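Local coordinates for hypothetical sugar kinase (PDB 3R8E), which probably phosphorylates a sugar at the expense of ATP, as kinases of the ROK family with a ribonuclease H-like fold do, at residues Leu150-Gly155 and Gly268-Ala273; Val156-Met161 and Asn173-Gly178; His196-Thr201 and Ala219-Lys224; Val240-Gly245 and Val278-Lys283; Gly272-Phe277 and Ile299-Leu304. One frame throughout, in Å; residues are numbered along the deposited sequence.

Contact 1. Residues Leu150-Gly155 and Gly268-Ala273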
# COMPACT_ATOMS: atom_id res chain seq x y z
N LEU A 150 -13.56 1.90 2.18
CA LEU A 150 -13.76 0.92 1.12
C LEU A 150 -15.20 1.00 0.66
O LEU A 150 -16.11 0.70 1.45
CB LEU A 150 -13.46 -0.52 1.57
CG LEU A 150 -12.04 -0.99 1.74
CD1 LEU A 150 -12.04 -2.48 2.05
CD2 LEU A 150 -11.24 -0.78 0.47
N ALA A 151 -15.43 1.42 -0.58
CA ALA A 151 -16.77 1.50 -1.16
C ALA A 151 -17.00 0.22 -1.97
O ALA A 151 -16.43 0.05 -3.05
CB ALA A 151 -16.91 2.74 -2.02
N LEU A 152 -17.76 -0.71 -1.39
CA LEU A 152 -18.02 -2.03 -1.95
C LEU A 152 -19.31 -2.04 -2.77
O LEU A 152 -20.40 -2.30 -2.24
CB LEU A 152 -18.04 -3.09 -0.83
CG LEU A 152 -16.79 -3.15 0.07
CD1 LEU A 152 -17.13 -3.65 1.46
CD2 LEU A 152 -15.69 -4.00 -0.56
N GLY A 153 -19.16 -1.77 -4.06
CA GLY A 153 -20.26 -1.74 -5.02
C GLY A 153 -19.98 -2.66 -6.19
O GLY A 153 -19.39 -3.73 -6.01
N THR A 154 -20.42 -2.25 -7.41
CA THR A 154 -20.18 -3.00 -8.65
C THR A 154 -18.65 -3.11 -8.82
O THR A 154 -18.13 -4.17 -9.15
CB THR A 154 -20.91 -2.36 -9.84
OG1 THR A 154 -20.46 -1.01 -9.99
CG2 THR A 154 -22.42 -2.38 -9.67
N GLY A 155 -17.97 -2.01 -8.51
CA GLY A 155 -16.52 -1.91 -8.45
C GLY A 155 -16.12 -1.63 -7.01
O GLY A 155 -16.97 -1.22 -6.20
N GLY A 268 -20.80 1.45 0.23
CA GLY A 268 -21.29 0.77 -0.97
C GLY A 268 -22.50 -0.11 -0.70
O GLY A 268 -22.88 -0.29 0.46
N GLY A 269 -23.08 -0.66 -1.77
CA GLY A 269 -24.26 -1.52 -1.70
C GLY A 269 -24.12 -2.75 -0.82
O GLY A 269 -25.07 -3.13 -0.13
N ILE A 270 -22.93 -3.37 -0.82
CA ILE A 270 -22.64 -4.58 -0.05
C ILE A 270 -22.55 -4.31 1.47
O ILE A 270 -22.83 -5.23 2.25
CB ILE A 270 -21.35 -5.23 -0.65
CG1 ILE A 270 -21.74 -6.26 -1.72
CG2 ILE A 270 -20.38 -5.83 0.39
CD1 ILE A 270 -20.85 -6.29 -2.88
N SER A 271 -22.19 -3.05 1.89
CA SER A 271 -22.05 -2.66 3.30
C SER A 271 -23.35 -2.80 4.11
O SER A 271 -23.31 -2.77 5.34
CB SER A 271 -21.53 -1.23 3.42
OG SER A 271 -22.50 -0.26 3.03
N GLY A 272 -24.48 -2.98 3.42
CA GLY A 272 -25.77 -3.18 4.08
C GLY A 272 -25.80 -4.52 4.79
O GLY A 272 -26.60 -4.73 5.71
N ALA A 273 -24.88 -5.43 4.38
CA ALA A 273 -24.69 -6.78 4.93
C ALA A 273 -23.50 -6.81 5.91
O ALA A 273 -22.94 -7.88 6.16
CB ALA A 273 -24.45 -7.75 3.79

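Contact 2. Residues Val156-Met161 and Asn173-Gly178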
# COMPACT_ATOMS: atom_id res chain seq x y z
N VAL A 156 -14.86 -1.90 -6.66
CA VAL A 156 -14.36 -1.63 -5.32
C VAL A 156 -13.53 -0.36 -5.40
O VAL A 156 -12.51 -0.32 -6.08
CB VAL A 156 -13.58 -2.82 -4.68
CG1 VAL A 156 -12.98 -2.42 -3.33
CG2 VAL A 156 -14.49 -4.03 -4.51
N GLY A 157 -14.03 0.68 -4.75
CA GLY A 157 -13.36 1.97 -4.70
C GLY A 157 -12.78 2.19 -3.32
O GLY A 157 -13.29 1.64 -2.34
N SER A 158 -11.71 2.99 -3.23
CA SER A 158 -11.10 3.29 -1.94
C SER A 158 -10.48 4.66 -1.93
O SER A 158 -10.00 5.14 -2.95
CB SER A 158 -10.05 2.24 -1.57
OG SER A 158 -9.08 2.11 -2.59
N GLY A 159 -10.49 5.27 -0.76
CA GLY A 159 -9.91 6.57 -0.50
C GLY A 159 -9.27 6.49 0.86
O GLY A 159 -9.81 5.82 1.75
N VAL A 160 -8.12 7.14 1.04
CA VAL A 160 -7.43 7.10 2.33
C VAL A 160 -7.08 8.49 2.82
O VAL A 160 -6.51 9.29 2.07
CB VAL A 160 -6.14 6.21 2.24
CG1 VAL A 160 -5.28 6.36 3.50
CG2 VAL A 160 -6.48 4.75 2.01
N MSE A 161 -7.40 8.75 4.10
CA MSE A 161 -6.95 9.94 4.81
C MSE A 161 -5.75 9.50 5.62
O MSE A 161 -5.80 8.44 6.25
CB MSE A 161 -8.04 10.53 5.73
CG MSE A 161 -9.29 11.00 5.00
SE MSE A 161 -8.99 12.41 3.70
CE MSE A 161 -8.27 13.77 4.89
N ASN A 173 -2.30 8.87 -8.25
CA ASN A 173 -3.46 8.00 -8.40
C ASN A 173 -3.33 6.75 -7.55
O ASN A 173 -3.56 5.65 -8.02
CB ASN A 173 -3.67 7.65 -9.86
CG ASN A 173 -4.18 8.83 -10.64
OD1 ASN A 173 -5.32 9.25 -10.49
ND2 ASN A 173 -3.29 9.47 -11.39
N GLY A 174 -2.96 6.95 -6.28
CA GLY A 174 -2.82 5.86 -5.33
C GLY A 174 -4.13 5.20 -4.95
O GLY A 174 -5.20 5.62 -5.41
N THR A 175 -4.03 4.14 -4.13
CA THR A 175 -5.12 3.36 -3.52
C THR A 175 -6.19 2.89 -4.53
O THR A 175 -7.40 3.07 -4.31
CB THR A 175 -5.74 4.12 -2.32
OG1 THR A 175 -6.22 5.39 -2.76
CG2 THR A 175 -4.74 4.32 -1.19
N GLU A 176 -5.74 2.21 -5.60
CA GLU A 176 -6.60 1.55 -6.58
C GLU A 176 -6.70 0.09 -6.13
O GLU A 176 -6.24 -0.82 -6.82
CB GLU A 176 -6.01 1.71 -8.00
CG GLU A 176 -6.28 3.09 -8.60
CD GLU A 176 -7.72 3.37 -8.99
OE1 GLU A 176 -8.51 2.40 -9.13
OE2 GLU A 176 -8.06 4.56 -9.16
N VAL A 177 -7.28 -0.12 -4.93
CA VAL A 177 -7.27 -1.42 -4.24
C VAL A 177 -8.21 -2.45 -4.88
O VAL A 177 -8.00 -3.65 -4.68
CB VAL A 177 -7.51 -1.33 -2.71
CG1 VAL A 177 -6.64 -0.25 -2.07
CG2 VAL A 177 -8.97 -1.13 -2.37
N GLY A 178 -9.20 -2.00 -5.65
CA GLY A 178 -10.11 -2.91 -6.34
C GLY A 178 -9.39 -3.84 -7.30
O GLY A 178 -9.83 -4.97 -7.53
O HOH W 1 -10.03 0.60 -6.91
O HOH W 2 -8.31 5.87 -4.76
O HOH W 3 -10.37 3.26 -5.80
O HOH W 4 -6.64 7.75 -1.22

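Contact 3. Residues His196-Thr201 and Ala219-Lys224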
# COMPACT_ATOMS: atom_id res chain seq x y z
N HIS A 196 -20.24 -10.05 -9.32
CA HIS A 196 -19.47 -11.25 -9.02
C HIS A 196 -20.00 -11.94 -7.76
O HIS A 196 -20.01 -13.17 -7.71
CB HIS A 196 -17.98 -10.91 -8.91
CG HIS A 196 -17.45 -10.31 -10.18
ND1 HIS A 196 -17.30 -8.94 -10.32
CD2 HIS A 196 -17.11 -10.91 -11.34
CE1 HIS A 196 -16.86 -8.76 -11.56
NE2 HIS A 196 -16.73 -9.91 -12.21
N LEU A 197 -20.52 -11.15 -6.79
CA LEU A 197 -21.17 -11.67 -5.58
C LEU A 197 -22.45 -12.44 -5.97
O LEU A 197 -22.68 -13.54 -5.47
CB LEU A 197 -21.48 -10.53 -4.58
CG LEU A 197 -22.67 -10.73 -3.62
CD1 LEU A 197 -22.24 -11.47 -2.36
CD2 LEU A 197 -23.31 -9.41 -3.26
N ILE A 198 -23.25 -11.85 -6.89
CA ILE A 198 -24.50 -12.44 -7.40
C ILE A 198 -24.17 -13.75 -8.15
O ILE A 198 -24.83 -14.76 -7.91
CB ILE A 198 -25.30 -11.44 -8.28
CG1 ILE A 198 -25.79 -10.23 -7.44
CG2 ILE A 198 -26.49 -12.13 -9.00
CD1 ILE A 198 -26.18 -8.99 -8.25
N ALA A 199 -23.14 -13.73 -9.02
CA ALA A 199 -22.72 -14.90 -9.80
C ALA A 199 -22.23 -16.03 -8.88
O ALA A 199 -22.56 -17.19 -9.13
CB ALA A 199 -21.63 -14.52 -10.79
N TYR A 200 -21.49 -15.69 -7.81
CA TYR A 200 -20.99 -16.65 -6.82
C TYR A 200 -22.16 -17.25 -6.02
O TYR A 200 -22.12 -18.44 -5.72
CB TYR A 200 -19.96 -15.99 -5.88
CG TYR A 200 -19.49 -16.89 -4.75
CD1 TYR A 200 -18.61 -17.94 -4.99
CD2 TYR A 200 -19.95 -16.70 -3.45
CE1 TYR A 200 -18.19 -18.78 -3.95
CE2 TYR A 200 -19.54 -17.54 -2.41
CZ TYR A 200 -18.66 -18.57 -2.67
OH TYR A 200 -18.25 -19.39 -1.64
N THR A 201 -23.17 -16.42 -5.67
CA THR A 201 -24.36 -16.88 -4.93
C THR A 201 -25.14 -17.89 -5.79
O THR A 201 -25.55 -18.92 -5.25
CB THR A 201 -25.23 -15.69 -4.46
OG1 THR A 201 -24.42 -14.78 -3.71
CG2 THR A 201 -26.41 -16.12 -3.59
N ALA A 219 -36.74 -13.87 -7.89
CA ALA A 219 -36.61 -13.65 -9.33
C ALA A 219 -35.24 -13.09 -9.71
O ALA A 219 -34.64 -13.55 -10.68
CB ALA A 219 -37.70 -12.69 -9.80
N GLU A 220 -34.75 -12.07 -8.96
CA GLU A 220 -33.46 -11.42 -9.21
C GLU A 220 -32.70 -11.19 -7.91
O GLU A 220 -33.19 -10.49 -7.02
CB GLU A 220 -33.65 -10.09 -9.96
CG GLU A 220 -33.70 -10.24 -11.47
CD GLU A 220 -33.77 -8.95 -12.27
OE1 GLU A 220 -33.23 -7.92 -11.81
OE2 GLU A 220 -34.33 -8.99 -13.39
N LEU A 221 -31.48 -11.76 -7.82
CA LEU A 221 -30.61 -11.59 -6.66
C LEU A 221 -30.02 -10.19 -6.61
O LEU A 221 -29.83 -9.55 -7.65
CB LEU A 221 -29.48 -12.64 -6.64
CG LEU A 221 -29.85 -14.09 -6.31
CD1 LEU A 221 -28.65 -14.99 -6.43
CD2 LEU A 221 -30.41 -14.22 -4.90
N SER A 222 -29.75 -9.71 -5.39
CA SER A 222 -29.16 -8.41 -5.09
C SER A 222 -28.49 -8.47 -3.71
O SER A 222 -28.88 -9.33 -2.92
CB SER A 222 -30.24 -7.32 -5.13
OG SER A 222 -31.12 -7.38 -4.03
N PRO A 223 -27.52 -7.58 -3.37
CA PRO A 223 -26.91 -7.65 -2.03
C PRO A 223 -27.96 -7.56 -0.91
O PRO A 223 -27.90 -8.35 0.04
CB PRO A 223 -25.96 -6.45 -2.00
CG PRO A 223 -25.65 -6.19 -3.43
CD PRO A 223 -26.91 -6.49 -4.17
N LYS A 224 -28.96 -6.66 -1.06
CA LYS A 224 -30.06 -6.46 -0.10
C LYS A 224 -30.86 -7.75 0.15
O LYS A 224 -31.11 -8.09 1.30
CB LYS A 224 -30.99 -5.33 -0.58
CG LYS A 224 -31.96 -4.83 0.50
CD LYS A 224 -32.90 -3.76 -0.05
CE LYS A 224 -33.86 -3.24 1.00
NZ LYS A 224 -34.94 -4.22 1.31

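Contact 4. Residues Val240-Gly245 and Val278-Lys283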
# COMPACT_ATOMS: atom_id res chain seq x y z
N VAL A 240 -22.12 -17.35 2.20
CA VAL A 240 -21.71 -16.47 1.10
C VAL A 240 -21.06 -15.20 1.68
O VAL A 240 -19.94 -14.87 1.28
CB VAL A 240 -22.89 -16.14 0.13
CG1 VAL A 240 -22.57 -14.94 -0.76
CG2 VAL A 240 -23.25 -17.35 -0.72
N TRP A 241 -21.73 -14.53 2.64
CA TRP A 241 -21.20 -13.32 3.27
C TRP A 241 -19.93 -13.61 4.07
O TRP A 241 -19.02 -12.79 4.06
CB TRP A 241 -22.25 -12.61 4.15
CG TRP A 241 -23.38 -11.99 3.38
CD1 TRP A 241 -24.71 -12.29 3.51
CD2 TRP A 241 -23.30 -10.97 2.37
NE1 TRP A 241 -25.45 -11.52 2.65
CE2 TRP A 241 -24.61 -10.72 1.92
CE3 TRP A 241 -22.23 -10.25 1.79
CZ2 TRP A 241 -24.89 -9.78 0.92
CZ3 TRP A 241 -22.52 -9.31 0.81
CH2 TRP A 241 -23.83 -9.08 0.39
N ALA A 242 -19.86 -14.79 4.72
CA ALA A 242 -18.67 -15.21 5.47
C ALA A 242 -17.45 -15.36 4.53
O ALA A 242 -16.35 -14.95 4.91
CB ALA A 242 -18.94 -16.52 6.19
N ASP A 243 -17.65 -15.91 3.31
CA ASP A 243 -16.58 -16.07 2.33
C ASP A 243 -16.15 -14.71 1.78
O ASP A 243 -14.94 -14.46 1.67
CB ASP A 243 -17.00 -17.02 1.19
CG ASP A 243 -15.82 -17.53 0.40
OD1 ASP A 243 -15.08 -18.40 0.92
OD2 ASP A 243 -15.61 -17.05 -0.74
N ILE A 244 -17.12 -13.81 1.48
CA ILE A 244 -16.88 -12.44 1.00
C ILE A 244 -16.04 -11.70 2.06
O ILE A 244 -15.05 -11.05 1.71
CB ILE A 244 -18.23 -11.72 0.67
CG1 ILE A 244 -18.94 -12.31 -0.59
CG2 ILE A 244 -18.09 -10.18 0.57
CD1 ILE A 244 -18.20 -12.16 -1.98
N GLY A 245 -16.41 -11.86 3.34
CA GLY A 245 -15.71 -11.26 4.47
C GLY A 245 -14.25 -11.65 4.54
O GLY A 245 -13.39 -10.78 4.65
N VAL A 278 -18.51 -8.79 8.19
CA VAL A 278 -17.47 -8.20 9.06
C VAL A 278 -16.87 -9.25 10.05
O VAL A 278 -15.66 -9.21 10.22
CB VAL A 278 -17.94 -6.89 9.76
CG1 VAL A 278 -16.97 -6.44 10.86
CG2 VAL A 278 -18.11 -5.77 8.73
N PRO A 279 -17.62 -10.21 10.67
CA PRO A 279 -16.94 -11.17 11.57
C PRO A 279 -15.78 -11.91 10.90
O PRO A 279 -14.70 -11.95 11.48
CB PRO A 279 -18.07 -12.12 11.98
CG PRO A 279 -19.29 -11.30 11.89
CD PRO A 279 -19.08 -10.44 10.67
N ASN A 280 -15.97 -12.44 9.67
CA ASN A 280 -14.89 -13.16 8.97
C ASN A 280 -13.80 -12.21 8.46
O ASN A 280 -12.65 -12.62 8.35
CB ASN A 280 -15.42 -14.01 7.84
CG ASN A 280 -15.53 -15.46 8.22
OD1 ASN A 280 -15.54 -15.82 9.40
ND2 ASN A 280 -15.59 -16.34 7.23
N LEU A 281 -14.17 -10.95 8.17
CA LEU A 281 -13.24 -9.90 7.77
C LEU A 281 -12.28 -9.66 8.93
O LEU A 281 -11.06 -9.70 8.73
CB LEU A 281 -14.02 -8.62 7.40
CG LEU A 281 -13.25 -7.43 6.81
CD1 LEU A 281 -14.21 -6.47 6.14
CD2 LEU A 281 -12.51 -6.64 7.90
N LYS A 282 -12.85 -9.45 10.15
CA LYS A 282 -12.08 -9.22 11.38
C LYS A 282 -11.22 -10.44 11.70
O LYS A 282 -10.05 -10.28 12.06
CB LYS A 282 -13.04 -8.90 12.54
CG LYS A 282 -12.40 -8.17 13.72
CD LYS A 282 -13.44 -7.78 14.78
CE LYS A 282 -14.19 -6.51 14.45
NZ LYS A 282 -15.18 -6.16 15.50
N LYS A 283 -11.78 -11.67 11.53
CA LYS A 283 -11.08 -12.94 11.78
C LYS A 283 -9.82 -13.04 10.90
O LYS A 283 -8.76 -13.35 11.42
CB LYS A 283 -12.03 -14.13 11.55
CG LYS A 283 -11.46 -15.47 12.02
CD LYS A 283 -12.44 -16.63 11.79
CE LYS A 283 -12.27 -17.30 10.45
NZ LYS A 283 -13.26 -18.39 10.25

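Contact 5. Residues Gly272-Phe277 and Ile299-Leu304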
# COMPACT_ATOMS: atom_id res chain seq x y z
N GLY A 272 -24.48 -2.98 3.42
CA GLY A 272 -25.77 -3.18 4.08
C GLY A 272 -25.80 -4.52 4.79
O GLY A 272 -26.60 -4.73 5.71
N ALA A 273 -24.88 -5.43 4.38
CA ALA A 273 -24.69 -6.78 4.93
C ALA A 273 -23.50 -6.81 5.91
O ALA A 273 -22.94 -7.88 6.16
CB ALA A 273 -24.45 -7.75 3.79
N PHE A 274 -23.14 -5.63 6.46
CA PHE A 274 -22.04 -5.40 7.40
C PHE A 274 -21.96 -6.50 8.47
O PHE A 274 -20.92 -7.15 8.60
CB PHE A 274 -22.22 -4.03 8.08
CG PHE A 274 -21.07 -3.53 8.92
CD1 PHE A 274 -20.97 -3.88 10.26
CD2 PHE A 274 -20.11 -2.68 8.39
CE1 PHE A 274 -19.90 -3.41 11.05
CE2 PHE A 274 -19.06 -2.20 9.17
CZ PHE A 274 -18.96 -2.57 10.50
N ASP A 275 -23.06 -6.75 9.21
CA ASP A 275 -23.10 -7.72 10.30
C ASP A 275 -22.79 -9.16 9.88
O ASP A 275 -22.37 -9.96 10.72
CB ASP A 275 -24.48 -7.68 10.98
CG ASP A 275 -24.82 -6.36 11.64
OD1 ASP A 275 -23.89 -5.57 11.92
OD2 ASP A 275 -26.02 -6.12 11.91
N TYR A 276 -22.98 -9.51 8.59
CA TYR A 276 -22.80 -10.88 8.11
C TYR A 276 -21.41 -11.13 7.49
O TYR A 276 -20.97 -12.29 7.52
CB TYR A 276 -23.93 -11.24 7.13
CG TYR A 276 -25.28 -10.78 7.64
CD1 TYR A 276 -25.85 -11.36 8.77
CD2 TYR A 276 -25.92 -9.68 7.08
CE1 TYR A 276 -27.05 -10.89 9.30
CE2 TYR A 276 -27.12 -9.20 7.60
CZ TYR A 276 -27.68 -9.80 8.71
OH TYR A 276 -28.85 -9.32 9.24
N PHE A 277 -20.71 -10.10 6.98
CA PHE A 277 -19.38 -10.31 6.41
C PHE A 277 -18.24 -9.78 7.31
O PHE A 277 -17.12 -10.27 7.20
CB PHE A 277 -19.25 -9.76 4.97
CG PHE A 277 -19.22 -8.26 4.78
CD1 PHE A 277 -18.04 -7.54 4.96
CD2 PHE A 277 -20.33 -7.58 4.29
CE1 PHE A 277 -18.01 -6.16 4.76
CE2 PHE A 277 -20.29 -6.20 4.08
CZ PHE A 277 -19.13 -5.50 4.32
N ILE A 299 -13.41 -0.97 12.85
CA ILE A 299 -14.12 -1.27 11.61
C ILE A 299 -15.51 -0.69 11.78
O ILE A 299 -16.27 -1.14 12.65
CB ILE A 299 -14.12 -2.77 11.22
CG1 ILE A 299 -12.68 -3.31 11.09
CG2 ILE A 299 -14.91 -2.99 9.91
CD1 ILE A 299 -12.57 -4.77 11.20
N GLY A 300 -15.80 0.36 11.03
CA GLY A 300 -17.06 1.07 11.10
C GLY A 300 -17.81 1.10 9.78
O GLY A 300 -17.26 0.77 8.73
N LYS A 301 -19.09 1.47 9.85
CA LYS A 301 -19.94 1.59 8.68
C LYS A 301 -19.87 3.03 8.16
O LYS A 301 -19.95 3.97 8.96
CB LYS A 301 -21.39 1.18 9.05
CG LYS A 301 -22.46 1.44 7.99
CD LYS A 301 -22.69 0.25 7.07
CE LYS A 301 -23.81 0.51 6.08
NZ LYS A 301 -23.40 1.47 5.02
N ALA A 302 -19.68 3.20 6.84
CA ALA A 302 -19.69 4.52 6.21
C ALA A 302 -21.15 4.94 6.10
O ALA A 302 -21.93 4.24 5.44
CB ALA A 302 -19.03 4.47 4.84
N THR A 303 -21.56 5.99 6.81
CA THR A 303 -22.98 6.38 6.89
C THR A 303 -23.43 7.36 5.81
O THR A 303 -24.64 7.53 5.63
CB THR A 303 -23.31 6.94 8.27
OG1 THR A 303 -22.66 8.20 8.44
CG2 THR A 303 -22.95 5.98 9.41
N LEU A 304 -22.49 8.00 5.08
CA LEU A 304 -22.88 8.96 4.03
C LEU A 304 -23.41 8.27 2.78
O LEU A 304 -24.08 8.91 1.96
CB LEU A 304 -21.73 9.90 3.67
CG LEU A 304 -21.24 10.84 4.78
CD1 LEU A 304 -20.12 11.68 4.27
CD2 LEU A 304 -22.36 11.76 5.29

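Contact 1. Residues Leu150-Gly155 and Gly268-Ala273
Leu152 meets Ile270 twice, once through backbone and once through side chain, where strand 147-152 gives way to a loop. The carbonyl of Leu152 faces the turn that follows strand 263-267, and Ile270 N donates to Leu152 O over 3.1 Å with an N-H...O angle of 169°. Beside this bond, Leu152 CB packs against Ile270 CG2 at 3.8 Å, the two side chains crossing at about a right angle. Leu152 has CG beside its backbone N (chi1 -56°), which carries CD1 to 4.1 Å from Ile270 CG2. Ile270 adopts a strained first torsion (chi1 -92°), well away from a staggered position, with its branches pressed between the strand end and Leu197 and Phe277. Gly268, lacking a CB, lies directly against the strand: its CA comes to 3.4 Å from Leu152 O as a CA-H...O contact, possible only because nothing larger projects there. The turn is also tied within itself, for Gly268 O accepts both Ser271 N and, in the modelled conformer, Ser271 OG at 2.6 Å. In relatives with this actin-like fold, the glycine-rich turns after these two strands border the nucleotide site, so the contact probably joins a phosphate-side loop to an adenosine-side one. The chemistry implies a division of labour: a straight backbone bond, extending the pairing of Leu152 with Gly267, sets the position of the turn, while the aliphatic crossing packs on the side facing helices 194-207 and 274-288.

Contact 2. Residues Val156-Met161 and Asn173-Gly178
Ser158, Thr175 and Val177 interlock at the middle of this contact, where strand 156-162 runs against a returning loop in nearly the opposite direction. Ser158, as modelled in one of two conformers, holds OG between its backbone N and carbonyl carbon (chi1 55°). The hydroxyl thereby dips into the loop, 2.6 Å from Thr175 O, with Val177 CG2 leaning on Ser158 CB at 3.6 Å. Two residues to either side of Ser158 along the strand the encounter is aliphatic. Val160 CG2 meets Thr175 CG2 at 3.7 Å, methyl to methyl, the two side chains crossing obliquely, while Val156 lays CB over Gly178 CA at 3.8 Å. That methyl of Thr175 turns inward, and its OG1 meets two waters. Waters bridge the two backbones: one molecule accepts from Val160 N at 2.8 Å and also bonds Thr175 OG1, another lies between Ser158 O and the same hydroxyl, and a third accepts from Ser158 N. A fourth accepts from Gly178 N at 3.0 Å and lies within bonding reach of Val156 O and Glu176 OE1. Glu176 and Gly178 belong to a Glu-x-Gly-His sequence which, in ROK sugar kinases, takes part in sugar binding, and a similar role is probable here. On its other edge the strand pairs antiparallel with strand 147-152, whose Leu150 touches Ser158 and Val177. Helix 127-138 borders the loop through Lys129, helix 235-259 packs on Val160 and Val177, and Arg257 of the second subunit rests on Glu176.

Contact 3. Residues His196-Thr201 and Ala219-Lys224
Ile198 and Leu221 bring the two backbones closest, their CA atoms 6.2 Å apart. Around Ile198 the chain is regular helix, with Tyr200 N bonded to His196 O and Thr201 N to Leu197 O. Across from it, Leu221 and Ser222 are extended, and the chain coils only at Pro223. Leu221 lies against Ile198 with the side chains sliding past one another in opposite directions, and Ile198 CG2 reaches Leu221 CB at 3.8 Å. The longer branch of Ile198, placed beside its own backbone N (chi1 -65°), carries CD1 toward the peptide instead, to 3.7 Å from Leu221 O.

Ser222 occupies the N-cap of helix 223-231. Its OG accepts Val225 N, and the proline that follows fits the first turn, where a backbone N-H would have no acceptor within the helix. This is a helix start laid across the flank of helix 194-207, among the helices of the C-terminal lobe that lie beyond its central sheet.

One turn farther along the helix, Thr201 offers CG2 to Leu221 CD1 at 3.8 Å, the two crossing at a slant. Its OG1 faces back along its own helix and donates to Leu197 O over 2.8 Å. That oxygen also receives Thr201 N, the two donors arriving from opposite faces of the carbonyl plane, so the polar end of Thr201 is spent internally and its methyl is turned to Leu221. Toward the other end Leu197 CD2 sits 4.0 Å from Pro223 CG. Leu197 leans besides on Trp241 and Ile244 of helix 235-259, and Leu221 on Leu205 and Ile226.

Contact 4. Residues Val240-Gly245 and Val278-Lys283
Ala242 is the first residue of 240-245 to engage helix 278-283, and it does so with both its methyl and its carbonyl. The amide of Asn280 arrives beside it: Asn280 ND2 lies 3.5 Å from Ala242 CB and donates to Ala242 O over 2.8 Å. The bond is bent, with an N-H...O angle of 149°, and the nitrogen stands well above the carbonyl plane, making a C=O...N angle of only 109°. Thr246 OG1, on the same helix, bonds to that oxygen as well.

The two helices run nearly side by side; the axes of the two short segments approach to 7.2 Å, at 32° to each other. Helix 274-288 links the parallel strands 263-267 and 298-301 in a beta-alpha-beta crossover of the ribonuclease H-like lobe, and helix 235-259 leads into the first of those strands.

One turn after Ala242, Gly245 lets the backbones close in. With no CB to intervene, Gly245 O comes to 3.2 Å from Leu281 CA in a CA-H...O contact, and Leu281 CB lies 3.6 Å from the same oxygen. Leu281 extends CG anti to its backbone N, which points the branch on toward Ile248 and Leu252, farther along helix 235-259.

Contact 5. Residues Gly272-Phe277 and Ile299-Leu304
Phe274 reaches from the first turn of helix 274-288 to the edge strand 298-301, meeting Lys301, Gly300 and Ile299 in turn. From CB the side chain heads toward the strand, and CG lies anti to the backbone N (chi1 -171°), which extends the ring away from its helix. CD2 is the first ring atom to arrive, 4.1 Å from Lys301 CB and about as far from its CD. Next along the rim, CE2 stands 3.5 Å from Gly300 O, and Lys301 N approaches the same atom obliquely at 3.7 Å. At the tip CZ comes to 3.7 Å from Ile299 O and 4.1 Å from Ile299 CG2. Both carbonyl oxygens lie at the ring edge, that of Ile299 in the ring plane, so they face the slightly positive C-H rim, an arrangement that is probably mildly favourable. Lys301 travels the other way past the ring, its chain bent at chi2 (92°) and again at chi4. This carries NZ back to Ala302 O at 3.2 Å and to Ser271 OG, in the turn before helix 274-288, as modelled in one of two conformers, while CE passes 4.4 Å from Gly272 N. The ammonium group is thus held beside the turn that precedes the helix. Strand 298-301 is the outermost of the sheet within this chain, pairing through Gly300 with Ile264 and Leu266 of strand 263-267. Leu266 also touches Phe274 and Phe277, and the helix is flanked farther round by helices 223-231 and 235-259.

How the contacts relate
Contacts 1, 2 and 5 all reach the mixed sheet, whereas contacts 3 and 4, both partly buried, lie among the helices beyond it. Contact 2 is buried and wet, its backbones bridged by waters; contact 5 lies at the surface and depends on a ring edge. Contact 1, partly buried, depends on one straight backbone bond and shares Gly272 and Ala273 with contact 5, to which Ser271 OG also binds through Lys301 NZ. Contacts 4 and 5 both use helix 274-288. Trp241 touches contacts 1, 3 and 5 from contact 4, and Leu197 of contact 3 packs on Ile270 of contact 1. Contact 3 is held by aliphatic packing, while contact 4 adds an amide-to-carbonyl bond; neither touches contact 2.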